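Local coordinates for protein probable tautomerase HP_0924 (Helicobacter pylori, PDB 3M21) that is a probable tautomerase of the macrophage migration inhibitory factor (MIF) clan, a small beta-alpha-beta protein that assembles from several copies, at residues Glu24-Leu29 and Ile41-Asp46. Numbering follows the deposited sequence.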
loop_
_atom_site.group_PDB
_atom_site.type_symbol
_atom_site.label_atom_id
_atom_site.label_comp_id
_atom_site.label_asym_id
_atom_site.label_seq_id
_atom_site.Cartn_x
_atom_site.Cartn_y
_atom_site.Cartn_z
ATOM N N GLU F 24 -8.831 2.145 -17.538
ATOM C CA GLU F 24 -9.140 3.298 -18.376
ATOM C C GLU F 24 -9.966 4.328 -17.605
ATOM O O GLU F 24 -9.738 5.532 -17.726
ATOM C CB GLU F 24 -9.900 2.849 -19.626
ATOM C CG GLU F 24 -9.129 1.862 -20.489
ATOM C CD GLU F 24 -9.989 1.267 -21.587
ATOM O OE1 GLU F 24 -10.499 2.037 -22.421
ATOM O OE2 GLU F 24 -10.156 0.033 -21.608
ATOM N N GLY F 25 -10.918 3.850 -16.813
ATOM C CA GLY F 25 -11.757 4.750 -16.039
ATOM C C GLY F 25 -10.960 5.629 -15.088
ATOM O O GLY F 25 -11.117 6.852 -15.064
ATOM N N VAL F 26 -10.094 5.010 -14.296
ATOM C CA VAL F 26 -9.280 5.767 -13.355
ATOM C C VAL F 26 -8.320 6.695 -14.089
ATOM O O VAL F 26 -8.121 7.834 -13.681
ATOM C CB VAL F 26 -8.466 4.823 -12.429
ATOM C CG1 VAL F 26 -7.345 5.593 -11.749
ATOM C CG2 VAL F 26 -9.382 4.212 -11.388
ATOM N N SER F 27 -7.724 6.203 -15.170
ATOM C CA SER F 27 -6.789 7.007 -15.940
ATOM C C SER F 27 -7.485 8.248 -16.500
ATOM O O SER F 27 -6.971 9.358 -16.366
ATOM C CB SER F 27 -6.183 6.179 -17.074
ATOM O OG SER F 27 -5.454 5.073 -16.553
ATOM N N ASP F 28 -8.655 8.075 -17.113
ATOM C CA ASP F 28 -9.369 9.229 -17.655
ATOM C C ASP F 28 -9.700 10.214 -16.537
ATOM O O ASP F 28 -9.580 11.426 -16.719
ATOM C CB ASP F 28 -10.661 8.799 -18.361
ATOM C CG ASP F 28 -10.403 7.953 -19.594
ATOM O OD1 ASP F 28 -9.358 8.153 -20.251
ATOM O OD2 ASP F 28 -11.247 7.094 -19.918
ATOM N N LEU F 29 -10.115 9.691 -15.384
ATOM C CA LEU F 29 -10.457 10.535 -14.242
ATOM C C LEU F 29 -9.292 11.456 -13.868
ATOM O O LEU F 29 -9.487 12.643 -13.618
ATOM C CB LEU F 29 -10.831 9.679 -13.028
ATOM C CG LEU F 29 -11.174 10.456 -11.747
ATOM C CD1 LEU F 29 -12.486 11.206 -11.960
ATOM C CD2 LEU F 29 -11.312 9.503 -10.552
ATOM N N ILE F 41 0.517 7.359 -15.822
ATOM C CA ILE F 41 -0.444 6.756 -14.906
ATOM C C ILE F 41 -0.316 5.252 -14.738
ATOM O O ILE F 41 -0.485 4.492 -15.692
ATOM C CB ILE F 41 -1.890 7.061 -15.327
ATOM C CG1 ILE F 41 -2.094 8.576 -15.411
ATOM C CG2 ILE F 41 -2.861 6.479 -14.312
ATOM C CD1 ILE F 41 -3.466 8.975 -15.904
ATOM N N VAL F 42 -0.032 4.829 -13.508
ATOM C CA VAL F 42 0.099 3.412 -13.194
ATOM C C VAL F 42 -1.091 3.012 -12.347
ATOM O O VAL F 42 -1.460 3.717 -11.404
ATOM C CB VAL F 42 1.387 3.131 -12.397
ATOM C CG1 VAL F 42 1.428 1.672 -11.960
ATOM C CG2 VAL F 42 2.599 3.460 -13.252
ATOM N N VAL F 43 -1.692 1.883 -12.696
ATOM C CA VAL F 43 -2.841 1.371 -11.975
ATOM C C VAL F 43 -2.614 -0.109 -11.713
ATOM O O VAL F 43 -2.180 -0.860 -12.597
ATOM C CB VAL F 43 -4.144 1.565 -12.798
ATOM C CG1 VAL F 43 -5.358 1.077 -12.006
ATOM C CG2 VAL F 43 -4.308 3.025 -13.167
ATOM N N ILE F 44 -2.879 -0.513 -10.477
ATOM C CA ILE F 44 -2.723 -1.899 -10.074
ATOM C C ILE F 44 -3.991 -2.311 -9.355
ATOM O O ILE F 44 -4.401 -1.687 -8.371
ATOM C CB ILE F 44 -1.529 -2.080 -9.116
ATOM C CG1 ILE F 44 -0.218 -1.773 -9.847
ATOM C CG2 ILE F 44 -1.540 -3.483 -8.536
ATOM C CD1 ILE F 44 1.037 -1.789 -8.941
ATOM N N ILE F 45 -4.621 -3.357 -9.871
ATOM C CA ILE F 45 -5.840 -3.878 -9.286
ATOM C C ILE F 45 -5.477 -5.144 -8.524
ATOM O O ILE F 45 -4.856 -6.064 -9.072
ATOM C CB ILE F 45 -6.877 -4.237 -10.374
ATOM C CG1 ILE F 45 -7.285 -2.977 -11.150
ATOM C CG2 ILE F 45 -8.082 -4.897 -9.747
ATOM C CD1 ILE F 45 -8.085 -3.287 -12.422
ATOM N N ASP F 46 -5.848 -5.193 -7.253
ATOM C CA ASP F 46 -5.569 -6.372 -6.442
ATOM C C ASP F 46 -6.891 -7.052 -6.159
ATOM O O ASP F 46 -7.876 -6.392 -5.834
ATOM C CB ASP F 46 -4.914 -5.966 -5.128
ATOM C CG ASP F 46 -3.584 -5.279 -5.334
ATOM O OD1 ASP F 46 -2.762 -5.790 -6.135
ATOM O OD2 ASP F 46 -3.354 -4.245 -4.681
HETATM O O HOH W 1 -2.820 3.478 -16.593
#
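Ser-27, Ile-41, Val-26 and Val-43 make a buried helix-on-sheet contact inside the beta-alpha-beta unit of this tautomerase-family chain. Residues 24-29 lie on helix 16-34. Residues 41-46 run from the end of the connecting loop into strand 42-47. No direct hydrogen bond joins them; the contact is van der Waals packing, much of it methyl groups against Ser-27, plus one water bridge. Ile-41 points at the helix and meets it at Ser-27. Its CG1 is anti to its own carbonyl carbon (chi1 -57°), and the extended chain carries Ile-41 CD1 to 3.6 Å from the backbone O of Ser-27. The other branch, Ile-41 CG2, sits 3.7 Å from Ser-27 OG. Val-43, two residues further on and in the strand, also points toward the helix. Val-43 CG2 meets Val-26 CG1 at 4.2 Å and also approaches Ser-27 OG, at 4.1 Å. The serine hydroxyl thus borders two methyl groups, yet it still has two polar partners, Ile-23 O and a water. Ser-27 OG, beside its own backbone N (chi1 -62°), is hydrogen-bonded to the carbonyl O of Ile-23, one turn earlier. The water donates to Ser-27 OG at 3.1 Å. The same water donates to Ile-41 O at 2.7 Å. This water links the helix to the chain just before the strand. Around the contact, Ile-41 also packs on Met-30 and Val-31 of the helix, and Val-26 reaches Ile-3 and Ile-5 of the parallel strand 2-7. Val-42, Val-43 and Ile-44 pair antiparallel with a strand of a second subunit, extending the sheet, while Val-26 also packs on Leu-29 of a third subunit.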